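Local coordinates for putative translation initiation inhibitor (Salmonella typhimurium, PDB 3GTZ), which is of unknown function but belongs to the RutC (YjgF-like) family, some of whose members hydrolyse reactive enamine or imine intermediates, at residues 14-19 with 24-29; 47-52 with 57-62; 80-85 with 92-97. One frame throughout, in Å; residues are numbered along the deposited sequence.

Interaction 1. Residues 14-19 with 24-29; sequences WSDVVI and LWYTGV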
ATOM      1  N   TRP A  14       7.530   2.562  16.390  1.00 60.40           N
ATOM      2  CA  TRP A  14       6.541   3.027  15.442  1.00 60.66           C
ATOM      3  C   TRP A  14       6.115   4.443  15.773  1.00 58.55           C
ATOM      4  O   TRP A  14       6.315   4.908  16.872  1.00 57.42           O
ATOM      5  CB  TRP A  14       5.307   2.108  15.426  1.00 63.36           C
ATOM      6  CG  TRP A  14       4.521   2.089  16.704  1.00 65.33           C
ATOM      7  CD1 TRP A  14       3.582   3.005  17.105  1.00 67.95           C
ATOM      8  CD2 TRP A  14       4.594   1.106  17.744  1.00 67.59           C
ATOM      9  NE1 TRP A  14       3.066   2.655  18.338  1.00 69.29           N
ATOM     10  CE2 TRP A  14       3.670   1.490  18.752  1.00 69.50           C
ATOM     11  CE3 TRP A  14       5.336  -0.072  17.915  1.00 68.48           C
ATOM     12  CZ2 TRP A  14       3.466   0.730  19.933  1.00 68.93           C
ATOM     13  CZ3 TRP A  14       5.147  -0.838  19.105  1.00 68.80           C
ATOM     14  CH2 TRP A  14       4.211  -0.425  20.095  1.00 68.79           C
ATOM     15  N   SER A  15       5.552   5.115  14.775  1.00 56.69           N
ATOM     16  CA  SER A  15       4.881   6.382  14.940  1.00 55.37           C
ATOM     17  C   SER A  15       3.410   6.133  14.612  1.00 54.56           C
ATOM     18  O   SER A  15       3.073   5.286  13.806  1.00 54.82           O
ATOM     19  CB  SER A  15       5.456   7.418  13.963  1.00 55.55           C
ATOM     20  OG  SER A  15       6.739   7.866  14.331  1.00 52.81           O
ATOM     21  N   ASP A  16       2.514   6.860  15.230  1.00 53.07           N
ATOM     22  CA  ASP A  16       1.127   6.587  14.989  1.00 52.46           C
ATOM     23  C   ASP A  16       0.701   7.269  13.686  1.00 50.08           C
ATOM     24  O   ASP A  16      -0.035   6.687  12.898  1.00 49.93           O
ATOM     25  CB  ASP A  16       0.305   7.057  16.181  1.00 53.02           C
ATOM     26  CG  ASP A  16      -1.107   6.568  16.138  1.00 56.87           C
ATOM     27  OD1 ASP A  16      -1.289   5.329  15.979  1.00 60.86           O
ATOM     28  OD2 ASP A  16      -2.032   7.426  16.305  1.00 62.82           O
ATOM     29  N   VAL A  17       1.205   8.478  13.452  1.00 47.60           N
ATOM     30  CA  VAL A  17       0.849   9.282  12.275  1.00 46.02           C
ATOM     31  C   VAL A  17       2.087   9.962  11.684  1.00 44.59           C
ATOM     32  O   VAL A  17       2.928  10.429  12.414  1.00 45.27           O
ATOM     33  CB  VAL A  17      -0.211  10.355  12.632  1.00 45.50           C
ATOM     34  CG1 VAL A  17      -0.884  10.869  11.396  1.00 44.79           C
ATOM     35  CG2 VAL A  17      -1.248   9.780  13.599  1.00 44.82           C
ATOM     36  N   VAL A  18       2.219   9.991  10.367  1.00 43.20           N
ATOM     37  CA  VAL A  18       3.289  10.721   9.739  1.00 42.44           C
ATOM     38  C   VAL A  18       2.722  11.731   8.766  1.00 42.46           C
ATOM     39  O   VAL A  18       1.789  11.429   8.058  1.00 43.83           O
ATOM     40  CB  VAL A  18       4.220   9.786   8.985  1.00 42.51           C
ATOM     41  CG1 VAL A  18       5.225  10.608   8.172  1.00 39.86           C
ATOM     42  CG2 VAL A  18       4.929   8.844   9.977  1.00 42.79           C
ATOM     43  N   ILE A  19       3.293  12.924   8.722  1.00 42.16           N
ATOM     44  CA  ILE A  19       2.806  13.992   7.874  1.00 41.73           C
ATOM     45  C   ILE A  19       3.982  14.550   7.110  1.00 41.07           C
ATOM     46  O   ILE A  19       4.979  14.927   7.709  1.00 41.48           O
ATOM     47  CB  ILE A  19       2.176  15.101   8.686  1.00 41.94           C
ATOM     48  CG1 ILE A  19       0.964  14.571   9.468  1.00 43.76           C
ATOM     49  CG2 ILE A  19       1.735  16.234   7.766  1.00 43.94           C
ATOM     50  CD1 ILE A  19       0.653  15.340  10.725  1.00 44.43           C
ATOM     51  N   LEU A  24      -0.599  12.749   4.678  1.00 40.82           N
ATOM     52  CA  LEU A  24      -0.671  12.170   6.005  1.00 40.52           C
ATOM     53  C   LEU A  24      -0.909  10.689   5.797  1.00 40.74           C
ATOM     54  O   LEU A  24      -1.758  10.291   4.972  1.00 40.59           O
ATOM     55  CB  LEU A  24      -1.840  12.777   6.788  1.00 39.94           C
ATOM     56  CG  LEU A  24      -2.118  12.200   8.195  1.00 41.26           C
ATOM     57  CD1 LEU A  24      -2.874  13.213   9.138  1.00 38.31           C
ATOM     58  CD2 LEU A  24      -2.875  10.884   8.096  1.00 39.46           C
ATOM     59  N   TRP A  25      -0.153   9.879   6.530  1.00 41.05           N
ATOM     60  CA  TRP A  25      -0.229   8.425   6.444  1.00 41.04           C
ATOM     61  C   TRP A  25      -0.553   7.916   7.837  1.00 41.77           C
ATOM     62  O   TRP A  25      -0.029   8.452   8.845  1.00 41.25           O
ATOM     63  CB  TRP A  25       1.108   7.859   6.081  1.00 40.59           C
ATOM     64  CG  TRP A  25       1.528   7.967   4.676  1.00 40.58           C
ATOM     65  CD1 TRP A  25       1.433   6.987   3.713  1.00 39.73           C
ATOM     66  CD2 TRP A  25       2.216   9.056   4.069  1.00 38.43           C
ATOM     67  NE1 TRP A  25       1.967   7.426   2.534  1.00 39.08           N
ATOM     68  CE2 TRP A  25       2.468   8.689   2.722  1.00 40.35           C
ATOM     69  CE3 TRP A  25       2.631  10.304   4.519  1.00 39.48           C
ATOM     70  CZ2 TRP A  25       3.128   9.537   1.817  1.00 40.91           C
ATOM     71  CZ3 TRP A  25       3.273  11.181   3.598  1.00 39.78           C
ATOM     72  CH2 TRP A  25       3.521  10.783   2.279  1.00 40.80           C
ATOM     73  N   TYR A  26      -1.363   6.861   7.887  1.00 42.39           N
ATOM     74  CA  TYR A  26      -1.859   6.308   9.144  1.00 42.58           C
ATOM     75  C   TYR A  26      -2.456   4.957   8.909  1.00 43.20           C
ATOM     76  O   TYR A  26      -3.031   4.729   7.874  1.00 42.30           O
ATOM     77  CB  TYR A  26      -2.970   7.214   9.675  1.00 43.03           C
ATOM     78  CG  TYR A  26      -3.678   6.703  10.906  1.00 43.05           C
ATOM     79  CD1 TYR A  26      -3.029   6.690  12.143  1.00 42.82           C
ATOM     80  CD2 TYR A  26      -4.993   6.257  10.848  1.00 42.70           C
ATOM     81  CE1 TYR A  26      -3.663   6.239  13.291  1.00 42.50           C
ATOM     82  CE2 TYR A  26      -5.642   5.771  11.998  1.00 42.90           C
ATOM     83  CZ  TYR A  26      -4.974   5.787  13.219  1.00 44.31           C
ATOM     84  OH  TYR A  26      -5.606   5.356  14.386  1.00 45.79           O
ATOM     85  N   THR A  27      -2.387   4.096   9.914  1.00 45.06           N
ATOM     86  CA  THR A  27      -2.981   2.782   9.873  1.00 46.50           C
ATOM     87  C   THR A  27      -3.858   2.618  11.101  1.00 47.35           C
ATOM     88  O   THR A  27      -3.378   2.703  12.209  1.00 48.26           O
ATOM     89  CB  THR A  27      -1.889   1.671   9.846  1.00 47.45           C
ATOM     90  OG1 THR A  27      -1.397   1.505   8.500  1.00 47.38           O
ATOM     91  CG2 THR A  27      -2.469   0.319  10.344  1.00 48.26           C
ATOM     92  N   GLY A  28      -5.143   2.363  10.923  1.00 47.89           N
ATOM     93  CA  GLY A  28      -6.003   2.210  12.068  1.00 48.29           C
ATOM     94  C   GLY A  28      -6.136   0.749  12.405  1.00 49.46           C
ATOM     95  O   GLY A  28      -6.303  -0.086  11.523  1.00 48.13           O
ATOM     96  N   VAL A  29      -6.036   0.451  13.692  1.00 51.47           N
ATOM     97  CA  VAL A  29      -6.210  -0.887  14.187  1.00 53.34           C
ATOM     98  C   VAL A  29      -7.256  -0.866  15.298  1.00 54.28           C
ATOM     99  O   VAL A  29      -7.453   0.172  15.945  1.00 54.14           O
ATOM    100  CB  VAL A  29      -4.866  -1.473  14.686  1.00 53.84           C
ATOM    101  CG1 VAL A  29      -3.766  -1.189  13.676  1.00 53.79           C
ATOM    102  CG2 VAL A  29      -4.495  -0.886  16.028  1.00 54.99           C
TER
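Val17 and Leu24 show how a tight beta hairpin sorts its side chains onto two faces. CG1 of Val17 lies 3.7 Å from CG of Leu24, the two branched chains slanting across one another. Ile19 joins them on this face, its CG1 meeting Leu24 CD1 at 4.1 Å. Tyr26 belongs to the same face and is met by Val17 and Asp16. Val17 CG2 touches Tyr26 CD1 at 3.9 Å, and the backbone of Asp16 comes in at the ring edge, where Asp16 O is 3.1 Å from Tyr26 CD1. The Asp16 side chain runs alongside the tyrosine in the same direction: with CG trans to the backbone nitrogen (chi1 -168°), its carboxylate reaches the ring edge and stands almost perpendicular to the ring, the planes 88° apart.

Backbone bonds between the strands supply the polar grip. Val18 and Trp25 form an antiparallel hydrogen-bonded pair, with Val18 N giving to Trp25 O over 3.1 Å and Trp25 N returning to Val18 O over 2.9 Å, both nearly straight. Val18 O receives a further CA-H contact from Leu24 CA at 3.3 Å and lies near the plane of the Trp25 indole, at its edge. The side chains of this pair point to the other face of the sheet.

Asp16 and Val17 together face Ile8, a classic beta bulge where the chain turns a corner beside strand 6-10. Strand 24-28 is flanked on its far edge by strand 108-115. Val17 and Tyr26 pack beneath helix 37-54, whereas Val18 and Trp25 lie against Val93 and Leu63 of the second subunit.

Interaction 2. Residues 47-52 with 57-62; sequences QIDAVL and SSKSRI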
ATOM      1  N   GLN A  47     -11.634   6.422  14.986  1.00 44.90           N
ATOM      2  CA  GLN A  47     -10.224   6.804  15.321  1.00 45.60           C
ATOM      3  C   GLN A  47      -9.555   7.613  14.209  1.00 44.45           C
ATOM      4  O   GLN A  47      -8.846   8.588  14.473  1.00 45.03           O
ATOM      5  CB  GLN A  47      -9.324   5.606  15.552  1.00 45.21           C
ATOM      6  CG  GLN A  47      -9.596   4.768  16.796  1.00 50.03           C
ATOM      7  CD  GLN A  47      -8.799   3.410  16.752  1.00 51.03           C
ATOM      8  OE1 GLN A  47      -7.552   3.401  16.666  1.00 54.18           O
ATOM      9  NE2 GLN A  47      -9.539   2.281  16.747  1.00 55.04           N
ATOM     10  N   ILE A  48      -9.766   7.170  12.979  1.00 43.25           N
ATOM     11  CA  ILE A  48      -9.273   7.846  11.813  1.00 43.01           C
ATOM     12  C   ILE A  48      -9.751   9.306  11.782  1.00 43.85           C
ATOM     13  O   ILE A  48      -8.915  10.219  11.676  1.00 44.75           O
ATOM     14  CB  ILE A  48      -9.665   7.126  10.532  1.00 42.67           C
ATOM     15  CG1 ILE A  48      -8.906   5.795  10.426  1.00 41.69           C
ATOM     16  CG2 ILE A  48      -9.369   8.030   9.341  1.00 41.84           C
ATOM     17  CD1 ILE A  48      -9.316   4.936   9.249  1.00 41.72           C
ATOM     18  N   ASP A  49     -11.057   9.532  11.917  1.00 43.36           N
ATOM     19  CA  ASP A  49     -11.588  10.898  12.049  1.00 43.82           C
ATOM     20  C   ASP A  49     -10.827  11.726  13.095  1.00 43.71           C
ATOM     21  O   ASP A  49     -10.332  12.821  12.806  1.00 43.75           O
ATOM     22  CB  ASP A  49     -13.062  10.878  12.435  1.00 43.78           C
ATOM     23  CG  ASP A  49     -13.924  10.188  11.410  1.00 44.80           C
ATOM     24  OD1 ASP A  49     -13.428   9.883  10.303  1.00 45.41           O
ATOM     25  OD2 ASP A  49     -15.095   9.924  11.730  1.00 47.38           O
ATOM     26  N   ALA A  50     -10.719  11.177  14.292  1.00 43.71           N
ATOM     27  CA  ALA A  50     -10.076  11.867  15.410  1.00 44.14           C
ATOM     28  C   ALA A  50      -8.651  12.268  15.062  1.00 44.59           C
ATOM     29  O   ALA A  50      -8.258  13.411  15.295  1.00 45.26           O
ATOM     30  CB  ALA A  50     -10.087  10.988  16.660  1.00 43.54           C
ATOM     31  N   VAL A  51      -7.902  11.315  14.502  1.00 44.46           N
ATOM     32  CA  VAL A  51      -6.551  11.539  13.998  1.00 43.95           C
ATOM     33  C   VAL A  51      -6.540  12.614  12.931  1.00 44.62           C
ATOM     34  O   VAL A  51      -5.725  13.481  12.997  1.00 45.33           O
ATOM     35  CB  VAL A  51      -5.941  10.205  13.404  1.00 44.19           C
ATOM     36  CG1 VAL A  51      -4.940  10.476  12.292  1.00 41.08           C
ATOM     37  CG2 VAL A  51      -5.338   9.348  14.517  1.00 42.87           C
ATOM     38  N   LEU A  52      -7.433  12.550  11.938  1.00 45.42           N
ATOM     39  CA  LEU A  52      -7.453  13.551  10.874  1.00 46.13           C
ATOM     40  C   LEU A  52      -7.789  14.954  11.403  1.00 48.05           C
ATOM     41  O   LEU A  52      -7.203  15.938  10.950  1.00 47.81           O
ATOM     42  CB  LEU A  52      -8.419  13.170   9.742  1.00 45.68           C
ATOM     43  CG  LEU A  52      -8.101  11.956   8.866  1.00 44.15           C
ATOM     44  CD1 LEU A  52      -9.270  11.629   7.963  1.00 43.31           C
ATOM     45  CD2 LEU A  52      -6.864  12.216   8.043  1.00 41.04           C
ATOM     46  N   SER A  57      -7.285  18.189   9.435  1.00 50.42           N
ATOM     47  CA  SER A  57      -7.868  17.598   8.219  1.00 49.38           C
ATOM     48  C   SER A  57      -9.208  17.004   8.570  1.00 49.11           C
ATOM     49  O   SER A  57      -9.706  17.253   9.647  1.00 48.92           O
ATOM     50  CB  SER A  57      -6.932  16.550   7.631  1.00 49.27           C
ATOM     51  OG  SER A  57      -7.377  16.130   6.365  1.00 48.74           O
ATOM     52  N   SER A  58      -9.812  16.229   7.674  1.00 48.89           N
ATOM     53  CA  SER A  58     -11.106  15.599   7.982  1.00 48.85           C
ATOM     54  C   SER A  58     -11.323  14.345   7.090  1.00 47.76           C
ATOM     55  O   SER A  58     -10.482  14.059   6.267  1.00 47.27           O
ATOM     56  CB  SER A  58     -12.238  16.641   7.857  1.00 48.55           C
ATOM     57  OG  SER A  58     -12.711  16.729   6.523  1.00 49.89           O
ATOM     58  N   LYS A  59     -12.415  13.611   7.265  1.00 46.77           N
ATOM     59  CA  LYS A  59     -12.661  12.406   6.453  1.00 47.55           C
ATOM     60  C   LYS A  59     -13.047  12.682   5.026  1.00 47.70           C
ATOM     61  O   LYS A  59     -13.013  11.777   4.180  1.00 49.21           O
ATOM     62  CB  LYS A  59     -13.716  11.479   7.066  1.00 47.05           C
ATOM     63  CG  LYS A  59     -15.076  12.097   7.344  1.00 47.68           C
ATOM     64  CD  LYS A  59     -15.991  11.065   7.940  1.00 47.87           C
ATOM     65  CE  LYS A  59     -17.249  11.636   8.497  1.00 45.56           C
ATOM     66  NZ  LYS A  59     -18.194  10.482   8.700  1.00 45.32           N
ATOM     67  N   SER A  60     -13.415  13.920   4.741  1.00 47.94           N
ATOM     68  CA  SER A  60     -13.675  14.335   3.374  1.00 48.14           C
ATOM     69  C   SER A  60     -12.396  14.459   2.630  1.00 47.33           C
ATOM     70  O   SER A  60     -12.467  14.664   1.440  1.00 47.03           O
ATOM     71  CB  SER A  60     -14.326  15.734   3.263  1.00 48.30           C
ATOM     72  OG  SER A  60     -14.882  16.144   4.468  1.00 51.27           O
ATOM     73  N   ARG A  61     -11.253  14.439   3.330  1.00 46.36           N
ATOM     74  CA  ARG A  61      -9.966  14.713   2.712  1.00 45.85           C
ATOM     75  C   ARG A  61      -9.123  13.459   2.562  1.00 44.97           C
ATOM     76  O   ARG A  61      -7.944  13.546   2.288  1.00 44.38           O
ATOM     77  CB  ARG A  61      -9.197  15.762   3.500  1.00 46.09           C
ATOM     78  CG  ARG A  61      -9.966  17.109   3.757  1.00 48.97           C
ATOM     79  CD  ARG A  61      -9.572  18.228   2.818  1.00 50.52           C
ATOM     80  NE  ARG A  61      -8.174  18.602   3.008  1.00 54.09           N
ATOM     81  CZ  ARG A  61      -7.395  19.177   2.088  1.00 54.13           C
ATOM     82  NH1 ARG A  61      -7.862  19.463   0.888  1.00 54.57           N
ATOM     83  NH2 ARG A  61      -6.132  19.463   2.371  1.00 54.96           N
ATOM     84  N   ILE A  62      -9.724  12.288   2.711  1.00 44.17           N
ATOM     85  CA  ILE A  62      -8.969  11.060   2.622  1.00 43.15           C
ATOM     86  C   ILE A  62      -8.833  10.752   1.147  1.00 43.78           C
ATOM     87  O   ILE A  62      -9.796  10.873   0.398  1.00 43.82           O
ATOM     88  CB  ILE A  62      -9.669   9.898   3.321  1.00 42.94           C
ATOM     89  CG1 ILE A  62      -9.754  10.138   4.825  1.00 42.32           C
ATOM     90  CG2 ILE A  62      -8.969   8.573   3.016  1.00 42.28           C
ATOM     91  CD1 ILE A  62     -10.711   9.192   5.541  1.00 41.78           C
TER
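Leu52 reaches across to Ser58 and Ile62 where helix 37-54 hands the chain on to strand 62-69. This is the return leg of a beta-alpha-beta crossover from strand 23-28, with strand 108-115 running antiparallel between the two strands it connects. It illustrates how a helix end and its exit loop can be packed round one leucine. CD1 of Leu52 does most of the touching: it rests 3.2 Å from Ser58 O and 3.5 Å from Ile62 CG1, the two aliphatic chains crossing at about a right angle. Ile48, one turn earlier, extends this apolar patch by setting CG2 4.2 Å from Ile62 CD1, again at roughly ninety degrees.

The backbone closes the turn. Ser57 N donates to Leu52 O over 2.7 Å, in a bent bond (135° at the hydrogen) whose donor is tilted from the carbonyl plane.

Asp49 and Lys59 meet on a more polar side, where Asp49 OD1 lies 3.6 Å from Lys59 CB. The lysine leaves its backbone with CG between the nitrogen and the carbonyl carbon (chi1 56°) and then runs extended past the carboxylate, so aliphatic carbons touch the acid while Lys59 NZ remains 4.4 Å from Asp49 OD2, beyond a salt bridge. Both polar ends are used on Trp85: Asp49 OD1 accepts from its indole NE1, while Lys59 NZ hydrogen-bonds to its carbonyl oxygen, and the lysine also makes a cation-pi contact with the indole.

Farther out, Ile48 lies over Ile110 and Ile112 of strand 108-115, and Leu52 over Ala114. Arg7 of the third subunit hydrogen-bonds to Ile62 O. Within the loop, Arg61 N donates to Ser58 O, and the hydroxyls Ser58 OG and Ser60 OG share a hydrogen bond of 3.0 Å.

Interaction 3. Residues 80-85 with 92-97; sequences KAWDAW and PVRCTV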
ATOM      1  N   LYS A  80     -21.079  -2.302   5.880  1.00 49.70           N
ATOM      2  CA  LYS A  80     -22.145  -1.665   6.612  1.00 48.65           C
ATOM      3  C   LYS A  80     -21.561  -0.534   7.444  1.00 48.31           C
ATOM      4  O   LYS A  80     -22.100   0.539   7.429  1.00 48.91           O
ATOM      5  CB  LYS A  80     -22.806  -2.699   7.492  1.00 49.39           C
ATOM      6  CG  LYS A  80     -24.105  -2.328   8.175  1.00 51.08           C
ATOM      7  CD  LYS A  80     -24.222  -3.173   9.464  1.00 52.04           C
ATOM      8  CE  LYS A  80     -25.610  -3.663   9.736  1.00 53.90           C
ATOM      9  NZ  LYS A  80     -25.615  -4.320  11.090  1.00 53.47           N
ATOM     10  N   ALA A  81     -20.441  -0.754   8.145  1.00 47.41           N
ATOM     11  CA  ALA A  81     -19.780   0.328   8.904  1.00 46.00           C
ATOM     12  C   ALA A  81     -19.274   1.413   7.979  1.00 44.70           C
ATOM     13  O   ALA A  81     -19.515   2.580   8.181  1.00 45.26           O
ATOM     14  CB  ALA A  81     -18.652  -0.216   9.735  1.00 44.85           C
ATOM     15  N   TRP A  82     -18.585   1.026   6.926  1.00 44.44           N
ATOM     16  CA  TRP A  82     -18.103   2.002   5.952  1.00 43.48           C
ATOM     17  C   TRP A  82     -19.255   2.837   5.431  1.00 42.75           C
ATOM     18  O   TRP A  82     -19.143   4.059   5.353  1.00 43.12           O
ATOM     19  CB  TRP A  82     -17.422   1.286   4.790  1.00 42.96           C
ATOM     20  CG  TRP A  82     -16.944   2.171   3.709  1.00 42.65           C
ATOM     21  CD1 TRP A  82     -17.661   2.598   2.646  1.00 43.11           C
ATOM     22  CD2 TRP A  82     -15.633   2.724   3.555  1.00 41.91           C
ATOM     23  NE1 TRP A  82     -16.901   3.395   1.848  1.00 43.29           N
ATOM     24  CE2 TRP A  82     -15.639   3.469   2.364  1.00 41.93           C
ATOM     25  CE3 TRP A  82     -14.454   2.646   4.301  1.00 42.62           C
ATOM     26  CZ2 TRP A  82     -14.532   4.148   1.904  1.00 41.63           C
ATOM     27  CZ3 TRP A  82     -13.338   3.310   3.838  1.00 42.73           C
ATOM     28  CH2 TRP A  82     -13.386   4.072   2.658  1.00 42.53           C
ATOM     29  N   ASP A  83     -20.351   2.180   5.071  1.00 41.96           N
ATOM     30  CA  ASP A  83     -21.471   2.869   4.454  1.00 42.14           C
ATOM     31  C   ASP A  83     -22.173   3.865   5.376  1.00 41.62           C
ATOM     32  O   ASP A  83     -22.743   4.830   4.913  1.00 40.72           O
ATOM     33  CB  ASP A  83     -22.497   1.881   3.894  1.00 42.23           C
ATOM     34  CG  ASP A  83     -21.998   1.144   2.655  1.00 44.03           C
ATOM     35  OD1 ASP A  83     -20.966   1.554   2.054  1.00 42.08           O
ATOM     36  OD2 ASP A  83     -22.649   0.133   2.318  1.00 43.53           O
ATOM     37  N   ALA A  84     -22.108   3.627   6.677  1.00 41.45           N
ATOM     38  CA  ALA A  84     -22.733   4.497   7.663  1.00 40.99           C
ATOM     39  C   ALA A  84     -21.888   5.763   7.898  1.00 41.35           C
ATOM     40  O   ALA A  84     -22.416   6.792   8.337  1.00 42.31           O
ATOM     41  CB  ALA A  84     -22.941   3.746   8.933  1.00 38.54           C
ATOM     42  N   TRP A  85     -20.601   5.685   7.534  1.00 41.26           N
ATOM     43  CA  TRP A  85     -19.584   6.710   7.813  1.00 40.72           C
ATOM     44  C   TRP A  85     -19.173   7.520   6.612  1.00 40.44           C
ATOM     45  O   TRP A  85     -19.017   8.715   6.720  1.00 42.05           O
ATOM     46  CB  TRP A  85     -18.363   5.988   8.385  1.00 40.31           C
ATOM     47  CG  TRP A  85     -17.054   6.708   8.353  1.00 40.75           C
ATOM     48  CD1 TRP A  85     -16.502   7.416   9.370  1.00 41.16           C
ATOM     49  CD2 TRP A  85     -16.067   6.676   7.313  1.00 40.02           C
ATOM     50  NE1 TRP A  85     -15.249   7.897   9.010  1.00 41.50           N
ATOM     51  CE2 TRP A  85     -14.956   7.455   7.754  1.00 41.19           C
ATOM     52  CE3 TRP A  85     -16.018   6.100   6.048  1.00 41.67           C
ATOM     53  CZ2 TRP A  85     -13.820   7.677   6.965  1.00 38.51           C
ATOM     54  CZ3 TRP A  85     -14.858   6.334   5.236  1.00 40.26           C
ATOM     55  CH2 TRP A  85     -13.797   7.114   5.714  1.00 39.96           C
ATOM     56  N   PRO A  92     -12.807   8.315  -0.702  1.00 47.43           N
ATOM     57  CA  PRO A  92     -11.535   8.010  -1.333  1.00 48.09           C
ATOM     58  C   PRO A  92     -11.612   6.799  -2.268  1.00 48.51           C
ATOM     59  O   PRO A  92     -12.649   6.125  -2.336  1.00 48.93           O
ATOM     60  CB  PRO A  92     -10.657   7.696  -0.149  1.00 48.16           C
ATOM     61  CG  PRO A  92     -11.602   7.069   0.828  1.00 49.14           C
ATOM     62  CD  PRO A  92     -12.920   7.744   0.643  1.00 47.88           C
ATOM     63  N   VAL A  93     -10.529   6.538  -2.999  1.00 49.11           N
ATOM     64  CA  VAL A  93     -10.325   5.233  -3.635  1.00 49.59           C
ATOM     65  C   VAL A  93     -10.290   4.201  -2.529  1.00 50.80           C
ATOM     66  O   VAL A  93      -9.750   4.433  -1.467  1.00 50.46           O
ATOM     67  CB  VAL A  93      -9.018   5.160  -4.474  1.00 49.75           C
ATOM     68  CG1 VAL A  93      -8.834   3.771  -5.088  1.00 47.27           C
ATOM     69  CG2 VAL A  93      -9.054   6.175  -5.578  1.00 49.17           C
ATOM     70  N   ARG A  94     -10.937   3.079  -2.756  1.00 53.51           N
ATOM     71  CA  ARG A  94     -11.081   2.073  -1.728  1.00 55.88           C
ATOM     72  C   ARG A  94     -10.712   0.739  -2.294  1.00 56.91           C
ATOM     73  O   ARG A  94     -10.916   0.454  -3.469  1.00 57.67           O
ATOM     74  CB  ARG A  94     -12.515   2.017  -1.183  1.00 56.61           C
ATOM     75  CG  ARG A  94     -12.757   0.803  -0.280  1.00 59.49           C
ATOM     76  CD  ARG A  94     -13.734   1.076   0.785  1.00 65.32           C
ATOM     77  NE  ARG A  94     -15.084   0.722   0.406  1.00 66.45           N
ATOM     78  CZ  ARG A  94     -15.668  -0.436   0.680  1.00 69.16           C
ATOM     79  NH1 ARG A  94     -15.019  -1.389   1.316  1.00 69.87           N
ATOM     80  NH2 ARG A  94     -16.918  -0.651   0.280  1.00 72.15           N
ATOM     81  N   CYS A  95     -10.207  -0.099  -1.420  1.00 57.76           N
ATOM     82  CA  CYS A  95      -9.677  -1.344  -1.825  1.00 58.50           C
ATOM     83  C   CYS A  95      -9.720  -2.260  -0.584  1.00 57.42           C
ATOM     84  O   CYS A  95      -9.173  -1.919   0.472  1.00 57.06           O
ATOM     85  CB  CYS A  95      -8.277  -1.016  -2.322  1.00 59.45           C
ATOM     86  SG  CYS A  95      -7.196  -2.304  -2.286  1.00 65.93           S
ATOM     87  N   THR A  96     -10.437  -3.376  -0.708  1.00 55.73           N
ATOM     88  CA  THR A  96     -10.600  -4.326   0.370  1.00 55.10           C
ATOM     89  C   THR A  96     -10.056  -5.691  -0.018  1.00 53.92           C
ATOM     90  O   THR A  96     -10.428  -6.225  -1.057  1.00 53.69           O
ATOM     91  CB  THR A  96     -12.074  -4.493   0.717  1.00 55.09           C
ATOM     92  OG1 THR A  96     -12.679  -3.201   0.817  1.00 57.73           O
ATOM     93  CG2 THR A  96     -12.230  -5.183   2.029  1.00 54.09           C
ATOM     94  N   VAL A  97      -9.187  -6.247   0.824  1.00 52.68           N
ATOM     95  CA  VAL A  97      -8.649  -7.585   0.633  1.00 51.69           C
ATOM     96  C   VAL A  97      -8.568  -8.333   1.945  1.00 51.10           C
ATOM     97  O   VAL A  97      -8.494  -7.720   2.996  1.00 50.97           O
ATOM     98  CB  VAL A  97      -7.241  -7.539   0.063  1.00 51.77           C
ATOM     99  CG1 VAL A  97      -7.229  -6.750  -1.231  1.00 50.82           C
ATOM    100  CG2 VAL A  97      -6.247  -6.965   1.106  1.00 50.28           C
TER
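Arg94 lies across one face of the Trp82 indole, a clear case of an arginine using both its aliphatic and its charged parts on a single ring. Trp82 holds CG trans to its backbone nitrogen (chi1 177°), which carries the indole from helix 75-85 toward strand 93-98. Arg94 also starts trans but bends at chi2 and chi3, and the two bends together lay CD over the six-membered ring and the guanidinium over the five-membered one. Arg94 CD lies 3.4 Å from the centroid of the six-membered ring of Trp82 in a CH-pi contact, and Arg94 CZ 4.0 Å from that of its five-membered ring, almost on the normal, in a cation-pi contact, the guanidinium plane inclined by 33°. Pro92 CG touches the ring edge, 3.9 Å from Trp82 CH2. Trp85 CZ3 lies over the opposite face, toward its rim.

The contact closes the beta-alpha-beta unit of strand 62-69, helix 75-85 and strand 93-98. Beyond it, Arg94 NH2 hydrogen-bonds to Asn79 OD1, and Trp82 NE1 to Arg13 O of the third subunit. Chemically, the guanidinium is held through its pi face and through an N-H, which together set its position and tilt over the indole.

Overall arrangement
The three contacts follow one another along the chain, and interactions 1 and 3 reach the same sheet, their nearest atoms about 10 Å apart. Interactions 1 and 2, with centres about 12 Å apart, touch: Tyr26 CE2 packs on Ile48 CG1 at 3.6 Å, and Gln47 NE2 probably bonds Val29 O at 3.1 Å. Interactions 2 and 3, about 14 Å apart between centres, meet at Trp85 of interaction 3, whose carbonyl oxygen and NE1 engage Lys59 and Asp49. Neighbouring subunits border all three. In RidA-type relatives the pocket lies between subunits and includes an arginine that Arg94 of interaction 3 probably matches; a glycerol about 4 Å from the Trp25 side chain probably comes from the crystallisation liquor.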